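Local coordinates for protein N-acetylmuramoyl-L-alanine amidase amiD (Escherichia coli, PDB 3D2Y) that hydrolyses, with one catalytic zinc ion, the amide link between N-acetylmuramoyl groups and L-amino acids in certain cell-wall glycopeptides, at residues K6-V9 / Y14-D17; F166-L171 / Q231-P236; V226-Q231 / T237-E242. One frame throughout, in Å; residues are numbered along the deposited sequence.

Contact 1: residues K6-V9 / Y14-D17; sequences KGIV and YQLD
Two nearly straight backbone hydrogen bonds join Val9 and Leu16: Val9 N donates to Leu16 O at 2.7 Å (172° at the hydrogen), and Leu16 N returns the bond to Val9 O at the same length. Reciprocity of this kind defines an antiparallel hydrogen-bonded pair, and its neighbour Ile8-Asp17 is the non-hydrogen-bonded one, the two CA atoms 4.6 Å apart. CA-H...O contacts fill in between them, the shortest from Ile8 CA to Leu16 O at 3.3 Å. Just beyond, Gly7 pairs through its backbone with Thr18.

Side-chain contacts follow the two faces of this ribbon. On one, Ile8 lies between Gln15 and Asp17: its CG2 touches Gln15 CD at 3.6 Å, while CD1, on the other branch, reaches Asp17 CG at 3.6 Å. The branching at CB sends CG2 to one neighbour and CD1 to the other, with chi1 (-94°) away from a staggered value. The polar ends it touches are engaged locally, Gln15 NE2 with Glu10 and Asp17 OD1 with the backbone N of Arg19. On the other face Val9 and Leu16 meet through their CB atoms, 4.3 Å apart.

None of the touching residues is buried, so this two-stranded beta hairpin near the N-terminus rests on its backbone bonds and light side-chain packing on both faces, without a hydrophobic core behind it.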
ATOM      1  N   LYS A   6     -32.068  27.938  -8.132  1.00 39.05           N
ATOM      2  CA  LYS A   6     -31.972  27.150  -6.902  1.00 35.23           C
ATOM      3  C   LYS A   6     -31.717  25.663  -7.203  1.00 32.25           C
ATOM      4  O   LYS A   6     -32.656  24.882  -7.358  1.00 30.03           O
ATOM      5  CB  LYS A   6     -33.221  27.401  -6.032  1.00 34.04           C
ATOM      6  CG  LYS A   6     -33.407  26.525  -4.785  1.00 33.44           C
ATOM      7  CD  LYS A   6     -32.276  26.613  -3.762  1.00 31.82           C
ATOM      8  CE  LYS A   6     -32.695  25.896  -2.468  1.00 34.02           C
ATOM      9  NZ  LYS A   6     -31.514  25.240  -1.773  1.00 34.01           N
ATOM     10  N   GLY A   7     -30.435  25.302  -7.306  1.00 30.87           N
ATOM     11  CA  GLY A   7     -30.001  23.937  -7.657  1.00 27.17           C
ATOM     12  C   GLY A   7     -30.044  23.627  -9.153  1.00 28.34           C
ATOM     13  O   GLY A   7     -30.067  22.449  -9.546  1.00 25.92           O
ATOM     14  N   ILE A   8     -30.066  24.670  -9.989  1.00 24.90           N
ATOM     15  CA  ILE A   8     -30.103  24.519 -11.456  1.00 26.67           C
ATOM     16  C   ILE A   8     -28.825  25.068 -12.111  1.00 28.00           C
ATOM     17  O   ILE A   8     -28.400  26.178 -11.788  1.00 30.10           O
ATOM     18  CB  ILE A   8     -31.398  25.160 -12.084  1.00 22.69           C
ATOM     19  CG1 ILE A   8     -32.515  24.137 -12.263  1.00 21.49           C
ATOM     20  CG2 ILE A   8     -31.152  25.648 -13.485  1.00 24.98           C
ATOM     21  CD1 ILE A   8     -33.063  23.554 -11.013  1.00 23.00           C
ATOM     22  N   VAL A   9     -28.228  24.288 -13.025  1.00 26.89           N
ATOM     23  CA  VAL A   9     -26.974  24.656 -13.734  1.00 27.21           C
ATOM     24  C   VAL A   9     -27.166  24.748 -15.274  1.00 25.48           C
ATOM     25  O   VAL A   9     -27.723  23.833 -15.870  1.00 24.93           O
ATOM     26  CB  VAL A   9     -25.825  23.650 -13.407  1.00 30.02           C
ATOM     27  CG1 VAL A   9     -24.506  24.118 -13.991  1.00 30.84           C
ATOM     28  CG2 VAL A   9     -25.680  23.424 -11.895  1.00 28.33           C
ATOM     29  N   TYR A  14     -28.527  22.163 -22.845  1.00  6.13           N
ATOM     30  CA  TYR A  14     -29.335  21.565 -21.763  1.00 11.41           C
ATOM     31  C   TYR A  14     -29.116  22.274 -20.408  1.00 10.88           C
ATOM     32  O   TYR A  14     -28.127  22.980 -20.213  1.00  9.00           O
ATOM     33  CB  TYR A  14     -29.030  20.059 -21.620  1.00  8.16           C
ATOM     34  CG  TYR A  14     -27.572  19.773 -21.221  1.00  3.45           C
ATOM     35  CD1 TYR A  14     -27.225  19.528 -19.890  1.00  4.86           C
ATOM     36  CD2 TYR A  14     -26.558  19.825 -22.165  1.00  5.67           C
ATOM     37  CE1 TYR A  14     -25.882  19.279 -19.526  1.00  8.58           C
ATOM     38  CE2 TYR A  14     -25.232  19.577 -21.812  1.00  5.72           C
ATOM     39  CZ  TYR A  14     -24.904  19.316 -20.503  1.00  5.37           C
ATOM     40  OH  TYR A  14     -23.585  19.102 -20.187  1.00  9.48           O
ATOM     41  N   GLN A  15     -30.051  22.057 -19.479  1.00  8.25           N
ATOM     42  CA  GLN A  15     -29.967  22.526 -18.105  1.00  5.44           C
ATOM     43  C   GLN A  15     -29.756  21.327 -17.196  1.00 10.62           C
ATOM     44  O   GLN A  15     -30.291  20.265 -17.465  1.00  7.30           O
ATOM     45  CB  GLN A  15     -31.314  23.161 -17.749  1.00  9.68           C
ATOM     46  CG  GLN A  15     -31.214  24.459 -17.062  1.00 10.91           C
ATOM     47  CD  GLN A  15     -32.548  25.081 -16.790  1.00  8.99           C
ATOM     48  OE1 GLN A  15     -33.540  24.385 -16.572  1.00  9.83           O
ATOM     49  NE2 GLN A  15     -32.587  26.404 -16.798  1.00  8.64           N
ATOM     50  N   LEU A  16     -28.988  21.476 -16.120  1.00  7.62           N
ATOM     51  CA  LEU A  16     -28.927  20.396 -15.104  1.00 10.02           C
ATOM     52  C   LEU A  16     -29.634  20.826 -13.838  1.00  9.90           C
ATOM     53  O   LEU A  16     -29.487  21.969 -13.403  1.00 12.81           O
ATOM     54  CB  LEU A  16     -27.489  19.981 -14.771  1.00  6.86           C
ATOM     55  CG  LEU A  16     -26.690  19.368 -15.910  1.00  5.29           C
ATOM     56  CD1 LEU A  16     -25.169  19.355 -15.548  1.00  5.73           C
ATOM     57  CD2 LEU A  16     -27.186  17.991 -16.282  1.00  4.22           C
ATOM     58  N   ASP A  17     -30.404  19.904 -13.273  1.00  8.48           N
ATOM     59  CA  ASP A  17     -31.136  20.107 -12.033  1.00 11.32           C
ATOM     60  C   ASP A  17     -30.442  19.247 -10.989  1.00 11.25           C
ATOM     61  O   ASP A  17     -30.446  18.003 -11.091  1.00 12.45           O
ATOM     62  CB  ASP A  17     -32.589  19.655 -12.240  1.00  9.30           C
ATOM     63  CG  ASP A  17     -33.514  19.941 -11.045  1.00  8.90           C
ATOM     64  OD1 ASP A  17     -33.051  19.922  -9.886  1.00 10.64           O
ATOM     65  OD2 ASP A  17     -34.739  20.141 -11.277  1.00  4.85           O
TER

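Contact 2: residues F166-L171 / Q231-P236; sequences FPWQQL and QMHFRP
A buried aromatic stack between Trp168 and His233 joins the first turn of helix 168-173 to the last turn of helix 220-234. The evidence is the ring geometry: the five-membered ring of Trp168 and the imidazole lie face to face, centroids 3.7 Å apart and planes inclined by 18°. The closest approach is His233 NE2 to Trp168 CD2, 3.3 Å, and CD2 of the imidazole sits 3.4 Å from Trp168 CG. The overlap therefore centres on the pyrrole side of the indole, although NE2 also reaches the six-membered ring at CE3.

His233 holds CG anti to its backbone N (chi1 -171°), which carries the imidazole across to the indole although Trp168 CA and His233 CA are 6.7 Å apart. Its rotation is further fixed by a hydrogen bond from ND1 to Asp153. Phe234 CE2 lies over the imidazole face turned from the tryptophan, so Trp168, His233 and Phe234 form a layer of roughly parallel rings. Phe166, its ring steeply tilted, brings CD1 3.3 Å above the far indole face. A water in the indole plane, at the ring's edge, lies 2.7 Å from Phe166 O and 3.0 Å from Met232 O and can donate to either, though it has more acceptors in reach than protons.

Phe166 and Trp168 both rest on Ile34 of strand 31-36, in the central mixed sheet, and the side chain of Met232 is about 8 Å from that of the transition-state stabiliser Lys159. A stack of this kind between two helix ends is interhelical aromatic packing, here tying the C-terminal helical region to the sheet of the zinc-amidase (PGRP-like) fold near the catalytic site.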
ATOM      1  N   PHE A 166      10.089  -0.547   6.043  1.00  7.48           N
ATOM      2  CA  PHE A 166       8.987   0.417   6.121  1.00  9.74           C
ATOM      3  C   PHE A 166       8.158   0.226   7.401  1.00  8.45           C
ATOM      4  O   PHE A 166       7.686  -0.883   7.648  1.00  7.60           O
ATOM      5  CB  PHE A 166       8.064   0.407   4.876  1.00  6.93           C
ATOM      6  CG  PHE A 166       7.106   1.553   4.876  1.00  6.27           C
ATOM      7  CD1 PHE A 166       5.777   1.372   5.255  1.00  2.73           C
ATOM      8  CD2 PHE A 166       7.564   2.844   4.592  1.00  7.15           C
ATOM      9  CE1 PHE A 166       4.897   2.505   5.313  1.00  3.01           C
ATOM     10  CE2 PHE A 166       6.728   3.937   4.647  1.00  3.91           C
ATOM     11  CZ  PHE A 166       5.372   3.760   4.996  1.00  7.04           C
ATOM     12  N   PRO A 167       7.990   1.307   8.216  1.00  8.02           N
ATOM     13  CA  PRO A 167       7.379   1.155   9.549  1.00  2.78           C
ATOM     14  C   PRO A 167       5.831   1.110   9.596  1.00  9.43           C
ATOM     15  O   PRO A 167       5.198   2.043  10.086  1.00  7.03           O
ATOM     16  CB  PRO A 167       7.966   2.358  10.325  1.00  7.29           C
ATOM     17  CG  PRO A 167       8.145   3.432   9.262  1.00  8.01           C
ATOM     18  CD  PRO A 167       8.416   2.704   7.952  1.00  7.03           C
ATOM     19  N   TRP A 168       5.244   0.020   9.069  1.00  4.08           N
ATOM     20  CA  TRP A 168       3.775  -0.148   9.005  1.00  6.37           C
ATOM     21  C   TRP A 168       3.086  -0.086  10.373  1.00 11.37           C
ATOM     22  O   TRP A 168       2.039   0.573  10.515  1.00 13.20           O
ATOM     23  CB  TRP A 168       3.410  -1.451   8.303  1.00  6.36           C
ATOM     24  CG  TRP A 168       3.661  -1.432   6.819  1.00  3.98           C
ATOM     25  CD1 TRP A 168       4.677  -2.045   6.157  1.00  7.99           C
ATOM     26  CD2 TRP A 168       2.919  -0.692   5.823  1.00  6.94           C
ATOM     27  NE1 TRP A 168       4.598  -1.789   4.789  1.00  5.90           N
ATOM     28  CE2 TRP A 168       3.515  -0.980   4.553  1.00  6.04           C
ATOM     29  CE3 TRP A 168       1.795   0.149   5.872  1.00  9.24           C
ATOM     30  CZ2 TRP A 168       3.040  -0.439   3.346  1.00  5.24           C
ATOM     31  CZ3 TRP A 168       1.297   0.682   4.662  1.00  7.98           C
ATOM     32  CH2 TRP A 168       1.939   0.382   3.408  1.00  7.38           C
ATOM     33  N   GLN A 169       3.667  -0.776  11.365  1.00  9.14           N
ATOM     34  CA  GLN A 169       3.112  -0.781  12.730  1.00 12.39           C
ATOM     35  C   GLN A 169       3.091   0.629  13.356  1.00 10.04           C
ATOM     36  O   GLN A 169       2.089   1.027  13.946  1.00 11.17           O
ATOM     37  CB  GLN A 169       3.848  -1.762  13.656  1.00 13.50           C
ATOM     38  CG  GLN A 169       2.932  -2.259  14.776  1.00 17.42           C
ATOM     39  CD  GLN A 169       3.630  -3.098  15.822  1.00 20.02           C
ATOM     40  OE1 GLN A 169       4.692  -3.683  15.585  1.00 18.74           O
ATOM     41  NE2 GLN A 169       3.010  -3.188  16.989  1.00 21.47           N
ATOM     42  N   GLN A 170       4.183   1.376  13.216  1.00  5.68           N
ATOM     43  CA  GLN A 170       4.214   2.774  13.634  1.00  6.98           C
ATOM     44  C   GLN A 170       3.082   3.603  13.007  1.00  9.05           C
ATOM     45  O   GLN A 170       2.468   4.451  13.670  1.00  8.40           O
ATOM     46  CB  GLN A 170       5.544   3.414  13.259  1.00  8.97           C
ATOM     47  CG  GLN A 170       5.684   4.766  13.849  1.00 13.64           C
ATOM     48  CD  GLN A 170       6.849   5.548  13.336  1.00 15.03           C
ATOM     49  OE1 GLN A 170       6.826   6.775  13.388  1.00 21.30           O
ATOM     50  NE2 GLN A 170       7.864   4.869  12.814  1.00 17.39           N
ATOM     51  N   LEU A 171       2.826   3.383  11.722  1.00  8.08           N
ATOM     52  CA  LEU A 171       1.793   4.138  11.027  1.00  6.23           C
ATOM     53  C   LEU A 171       0.436   3.704  11.532  1.00  6.87           C
ATOM     54  O   LEU A 171      -0.464   4.542  11.639  1.00  9.73           O
ATOM     55  CB  LEU A 171       1.833   3.906   9.513  1.00  8.24           C
ATOM     56  CG  LEU A 171       2.881   4.635   8.684  1.00 13.15           C
ATOM     57  CD1 LEU A 171       2.357   4.820   7.267  1.00 12.93           C
ATOM     58  CD2 LEU A 171       3.133   5.944   9.325  1.00  6.05           C
ATOM     59  N   GLN A 231       4.689 -10.846   4.276  1.00  5.89           N
ATOM     60  CA  GLN A 231       5.603 -10.819   5.426  1.00  5.86           C
ATOM     61  C   GLN A 231       6.358  -9.500   5.498  1.00  6.36           C
ATOM     62  O   GLN A 231       6.555  -8.950   6.600  1.00  5.33           O
ATOM     63  CB  GLN A 231       6.578 -11.999   5.398  1.00  3.43           C
ATOM     64  CG  GLN A 231       5.874 -13.364   5.606  1.00  4.88           C
ATOM     65  CD  GLN A 231       6.756 -14.562   5.281  1.00  6.10           C
ATOM     66  OE1 GLN A 231       7.604 -14.498   4.398  1.00  5.89           O
ATOM     67  NE2 GLN A 231       6.512 -15.683   5.955  1.00  7.82           N
ATOM     68  N   MET A 232       6.816  -9.002   4.354  1.00  6.21           N
ATOM     69  CA  MET A 232       7.470  -7.679   4.307  1.00  5.82           C
ATOM     70  C   MET A 232       6.608  -6.586   4.920  1.00  4.92           C
ATOM     71  O   MET A 232       7.139  -5.692   5.566  1.00  7.33           O
ATOM     72  CB  MET A 232       7.909  -7.274   2.894  1.00  3.15           C
ATOM     73  CG  MET A 232       9.076  -8.065   2.353  1.00  3.99           C
ATOM     74  SD  MET A 232       9.712  -7.350   0.832  1.00  9.38           S
ATOM     75  CE  MET A 232       8.475  -7.792  -0.365  1.00 11.26           C
ATOM     76  N   HIS A 233       5.282  -6.706   4.774  1.00  2.28           N
ATOM     77  CA  HIS A 233       4.329  -5.741   5.331  1.00  3.73           C
ATOM     78  C   HIS A 233       3.994  -6.077   6.816  1.00  2.00           C
ATOM     79  O   HIS A 233       4.013  -5.191   7.689  1.00  6.15           O
ATOM     80  CB  HIS A 233       3.079  -5.724   4.420  1.00  4.59           C
ATOM     81  CG  HIS A 233       2.083  -4.636   4.716  1.00  5.57           C
ATOM     82  ND1 HIS A 233       1.250  -4.108   3.745  1.00  7.64           N
ATOM     83  CD2 HIS A 233       1.740  -4.026   5.879  1.00  3.94           C
ATOM     84  CE1 HIS A 233       0.451  -3.209   4.299  1.00  2.84           C
ATOM     85  NE2 HIS A 233       0.720  -3.156   5.594  1.00  4.19           N
ATOM     86  N   PHE A 234       3.705  -7.346   7.105  1.00  2.00           N
ATOM     87  CA  PHE A 234       3.030  -7.721   8.337  1.00  2.85           C
ATOM     88  C   PHE A 234       3.840  -8.624   9.259  1.00  4.09           C
ATOM     89  O   PHE A 234       3.437  -8.825  10.409  1.00  5.31           O
ATOM     90  CB  PHE A 234       1.660  -8.372   8.051  1.00  2.00           C
ATOM     91  CG  PHE A 234       0.664  -7.461   7.419  1.00  3.85           C
ATOM     92  CD1 PHE A 234      -0.019  -6.523   8.208  1.00  3.74           C
ATOM     93  CD2 PHE A 234       0.364  -7.561   6.052  1.00  2.00           C
ATOM     94  CE1 PHE A 234      -0.959  -5.682   7.661  1.00  7.53           C
ATOM     95  CE2 PHE A 234      -0.591  -6.682   5.488  1.00 10.28           C
ATOM     96  CZ  PHE A 234      -1.265  -5.761   6.313  1.00  3.00           C
ATOM     97  N   ARG A 235       5.000  -9.123   8.796  1.00  4.33           N
ATOM     98  CA  ARG A 235       5.868  -9.971   9.643  1.00  4.92           C
ATOM     99  C   ARG A 235       7.315  -9.818   9.159  1.00  4.90           C
ATOM    100  O   ARG A 235       7.925 -10.761   8.659  1.00  5.06           O
ATOM    101  CB  ARG A 235       5.421 -11.442   9.629  1.00  5.24           C
ATOM    102  CG  ARG A 235       5.767 -12.237  10.918  1.00  7.18           C
ATOM    103  CD  ARG A 235       7.237 -12.677  11.009  1.00  8.94           C
ATOM    104  NE  ARG A 235       7.597 -13.524   9.873  1.00 13.58           N
ATOM    105  CZ  ARG A 235       7.479 -14.851   9.846  1.00  8.33           C
ATOM    106  NH1 ARG A 235       7.826 -15.517   8.756  1.00  8.59           N
ATOM    107  NH2 ARG A 235       7.038 -15.515  10.905  1.00  8.88           N
ATOM    108  N   PRO A 236       7.838  -8.594   9.244  1.00 10.14           N
ATOM    109  CA  PRO A 236       9.107  -8.266   8.619  1.00  9.92           C
ATOM    110  C   PRO A 236      10.352  -8.838   9.259  1.00 11.53           C
ATOM    111  O   PRO A 236      11.420  -8.729   8.687  1.00  9.14           O
ATOM    112  CB  PRO A 236       9.136  -6.745   8.666  1.00 10.03           C
ATOM    113  CG  PRO A 236       8.228  -6.369   9.757  1.00 11.87           C
ATOM    114  CD  PRO A 236       7.191  -7.416   9.846  1.00 11.51           C
TER
HETATM  115  O   HOH W   1       7.498  -3.532   7.577  1.00 23.36           O

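Contact 3: residues V226-Q231 / T237-E242; sequences VIMAFQ and TLYNGE
A single side-chain amide, that of Gln231, reaches from the helix to backbone groups of two successive residues in the following loop. Its OE1 accepts from Gly241 N at 2.9 Å, in the carbonyl plane and on a lone pair, though bent (145° at the hydrogen). NE2 gives a longer bond to Glu242 O, 3.3 Å, with the donor lying 39° out of that carbonyl's plane. An extended chain beyond CG (chi2 167°) carries the amide out to both. NE2 also bonds Thr247 of the next helix, so a buried glutamine spans helix 220-234, the loop and helix 245-258.

The loop's bend is an Asx turn: Asn240 OD1 accepts from Glu242 N at 3.2 Å, from well above the carboxamide plane. Gly241, at positive phi, lies against the helix, its CA 4.0 Å from Met228 CA.

Around this close backbone approach, Ile227 CB packs on Gly241 O at 3.6 Å. Met228 turns CG away from its own amide nitrogen, bringing it against Tyr239 O, 3.0 Å away, and near the plane of the tyrosine ring at its edge. Tyr239 also meets Gln231 CB to CB, at 3.8 Å, and its side chain continues onto Met232 and Pro164.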
ATOM      1  N   VAL A 226       4.425 -14.160  -3.180  1.00  4.76           N
ATOM      2  CA  VAL A 226       3.180 -13.669  -2.547  1.00  7.61           C
ATOM      3  C   VAL A 226       3.365 -13.643  -1.018  1.00  9.80           C
ATOM      4  O   VAL A 226       3.035 -12.660  -0.359  1.00  8.83           O
ATOM      5  CB  VAL A 226       1.961 -14.488  -2.961  1.00  8.43           C
ATOM      6  CG1 VAL A 226       0.719 -14.036  -2.197  1.00  2.68           C
ATOM      7  CG2 VAL A 226       1.715 -14.338  -4.455  1.00  7.17           C
ATOM      8  N   ILE A 227       3.936 -14.714  -0.467  1.00  5.53           N
ATOM      9  CA  ILE A 227       3.987 -14.872   0.978  1.00  3.59           C
ATOM     10  C   ILE A 227       5.008 -13.873   1.498  1.00  5.32           C
ATOM     11  O   ILE A 227       4.801 -13.214   2.522  1.00  9.87           O
ATOM     12  CB  ILE A 227       4.340 -16.324   1.374  1.00  2.92           C
ATOM     13  CG1 ILE A 227       3.130 -17.267   1.122  1.00  4.93           C
ATOM     14  CG2 ILE A 227       4.673 -16.376   2.848  1.00  4.77           C
ATOM     15  CD1 ILE A 227       3.438 -18.815   1.026  1.00  2.00           C
ATOM     16  N   MET A 228       6.086 -13.730   0.744  1.00  6.06           N
ATOM     17  CA  MET A 228       7.130 -12.759   1.042  1.00  7.77           C
ATOM     18  C   MET A 228       6.578 -11.316   1.093  1.00 10.63           C
ATOM     19  O   MET A 228       6.870 -10.565   2.037  1.00  8.06           O
ATOM     20  CB  MET A 228       8.240 -12.894   0.004  1.00  8.70           C
ATOM     21  CG  MET A 228       9.458 -12.025   0.217  1.00 14.35           C
ATOM     22  SD  MET A 228      10.658 -12.181  -1.152  1.00 18.89           S
ATOM     23  CE  MET A 228      10.451 -13.872  -1.736  1.00 16.75           C
ATOM     24  N   ALA A 229       5.801 -10.930   0.073  1.00  3.36           N
ATOM     25  CA  ALA A 229       5.153  -9.614   0.039  1.00  6.55           C
ATOM     26  C   ALA A 229       4.326  -9.346   1.338  1.00  4.18           C
ATOM     27  O   ALA A 229       4.407  -8.261   1.939  1.00  3.80           O
ATOM     28  CB  ALA A 229       4.282  -9.488  -1.210  1.00  4.10           C
ATOM     29  N   PHE A 230       3.594 -10.356   1.775  1.00  4.69           N
ATOM     30  CA  PHE A 230       2.737 -10.262   2.952  1.00  6.42           C
ATOM     31  C   PHE A 230       3.602 -10.073   4.225  1.00  4.90           C
ATOM     32  O   PHE A 230       3.299  -9.229   5.116  1.00  4.31           O
ATOM     33  CB  PHE A 230       1.867 -11.523   3.051  1.00  5.64           C
ATOM     34  CG  PHE A 230       1.025 -11.587   4.284  1.00  6.08           C
ATOM     35  CD1 PHE A 230      -0.067 -10.738   4.442  1.00  7.58           C
ATOM     36  CD2 PHE A 230       1.305 -12.538   5.299  1.00  4.29           C
ATOM     37  CE1 PHE A 230      -0.858 -10.795   5.599  1.00  6.88           C
ATOM     38  CE2 PHE A 230       0.530 -12.603   6.469  1.00  4.08           C
ATOM     39  CZ  PHE A 230      -0.555 -11.717   6.612  1.00  7.97           C
ATOM     40  N   GLN A 231       4.689 -10.846   4.276  1.00  5.89           N
ATOM     41  CA  GLN A 231       5.603 -10.819   5.426  1.00  5.86           C
ATOM     42  C   GLN A 231       6.358  -9.500   5.498  1.00  6.36           C
ATOM     43  O   GLN A 231       6.555  -8.950   6.600  1.00  5.33           O
ATOM     44  CB  GLN A 231       6.578 -11.999   5.398  1.00  3.43           C
ATOM     45  CG  GLN A 231       5.874 -13.364   5.606  1.00  4.88           C
ATOM     46  CD  GLN A 231       6.756 -14.562   5.281  1.00  6.10           C
ATOM     47  OE1 GLN A 231       7.604 -14.498   4.398  1.00  5.89           O
ATOM     48  NE2 GLN A 231       6.512 -15.683   5.955  1.00  7.82           N
ATOM     49  N   THR A 237      10.225  -9.457  10.424  1.00 14.26           N
ATOM     50  CA  THR A 237      11.362 -10.178  11.010  1.00 12.59           C
ATOM     51  C   THR A 237      11.848 -11.369  10.171  1.00 13.63           C
ATOM     52  O   THR A 237      13.044 -11.712  10.219  1.00 16.33           O
ATOM     53  CB  THR A 237      11.058 -10.653  12.456  1.00 12.54           C
ATOM     54  OG1 THR A 237       9.933 -11.557  12.462  1.00 15.82           O
ATOM     55  CG2 THR A 237      10.783  -9.433  13.345  1.00 15.26           C
ATOM     56  N   LEU A 238      10.945 -11.992   9.415  1.00 11.39           N
ATOM     57  CA  LEU A 238      11.340 -13.026   8.461  1.00 11.71           C
ATOM     58  C   LEU A 238      10.380 -13.048   7.303  1.00  9.18           C
ATOM     59  O   LEU A 238       9.189 -13.300   7.495  1.00 10.10           O
ATOM     60  CB  LEU A 238      11.422 -14.415   9.105  1.00  8.54           C
ATOM     61  CG  LEU A 238      11.863 -15.580   8.191  1.00 14.03           C
ATOM     62  CD1 LEU A 238      13.327 -15.440   7.774  1.00 17.31           C
ATOM     63  CD2 LEU A 238      11.653 -16.904   8.869  1.00 15.86           C
ATOM     64  N   TYR A 239      10.920 -12.755   6.117  1.00 10.35           N
ATOM     65  CA  TYR A 239      10.151 -12.569   4.885  1.00  9.22           C
ATOM     66  C   TYR A 239      10.733 -13.458   3.781  1.00 12.63           C
ATOM     67  O   TYR A 239      10.866 -13.039   2.637  1.00 12.64           O
ATOM     68  CB  TYR A 239      10.112 -11.075   4.468  1.00  9.20           C
ATOM     69  CG  TYR A 239      11.440 -10.341   4.447  1.00 14.06           C
ATOM     70  CD1 TYR A 239      12.232 -10.312   3.293  1.00 13.74           C
ATOM     71  CD2 TYR A 239      11.919  -9.663   5.591  1.00 11.78           C
ATOM     72  CE1 TYR A 239      13.476  -9.621   3.276  1.00 14.05           C
ATOM     73  CE2 TYR A 239      13.169  -8.970   5.582  1.00 13.30           C
ATOM     74  CZ  TYR A 239      13.922  -8.951   4.423  1.00 11.07           C
ATOM     75  OH  TYR A 239      15.129  -8.295   4.422  1.00 15.49           O
ATOM     76  N   ASN A 240      11.101 -14.681   4.156  1.00 11.67           N
ATOM     77  CA  ASN A 240      11.627 -15.665   3.207  1.00 17.26           C
ATOM     78  C   ASN A 240      10.574 -16.361   2.342  1.00 13.98           C
ATOM     79  O   ASN A 240      10.924 -17.102   1.430  1.00 13.86           O
ATOM     80  CB  ASN A 240      12.532 -16.705   3.913  1.00 16.59           C
ATOM     81  CG  ASN A 240      11.766 -17.638   4.830  1.00 15.39           C
ATOM     82  OD1 ASN A 240      10.565 -17.437   5.102  1.00 16.58           O
ATOM     83  ND2 ASN A 240      12.442 -18.700   5.288  1.00 19.12           N
ATOM     84  N   GLY A 241       9.294 -16.113   2.622  1.00 12.86           N
ATOM     85  CA  GLY A 241       8.233 -16.574   1.749  1.00 13.37           C
ATOM     86  C   GLY A 241       7.784 -17.992   2.003  1.00 13.15           C
ATOM     87  O   GLY A 241       7.109 -18.576   1.162  1.00  8.52           O
ATOM     88  N   GLU A 242       8.208 -18.535   3.155  1.00 14.96           N
ATOM     89  CA  GLU A 242       7.781 -19.853   3.682  1.00 13.39           C
ATOM     90  C   GLU A 242       6.606 -19.748   4.659  1.00 13.69           C
ATOM     91  O   GLU A 242       6.600 -18.935   5.601  1.00 13.75           O
ATOM     92  CB  GLU A 242       8.964 -20.552   4.364  1.00 19.58           C
ATOM     93  CG  GLU A 242      10.142 -20.828   3.428  1.00 24.72           C
ATOM     94  CD  GLU A 242       9.842 -21.852   2.327  1.00 28.26           C
ATOM     95  OE1 GLU A 242      10.610 -21.891   1.344  1.00 32.72           O
ATOM     96  OE2 GLU A 242       8.862 -22.630   2.440  1.00 29.13           O
TER

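In the fold
Contacts 2 and 3 are neighbours: their centres are 11 Å apart, both use helix 220-234, they share Gln231, and they touch where Met232 CG packs on Tyr239 CB at 3.8 Å. Their segments alternate along the chain. The end of the helix meets 166-171, and the turns before it meet the following loop. Contact 2 is the nearer to the active site, with the side chain of Met232 about 7 Å from that of the substrate-binding Tyr36; in contact 3, that of Tyr239 is about 10 Å from it. Contact 1 stands apart, its centre 49 Å from that of contact 2 and 55 Å from that of contact 3, across the chain's centre and remote from the catalytic residues.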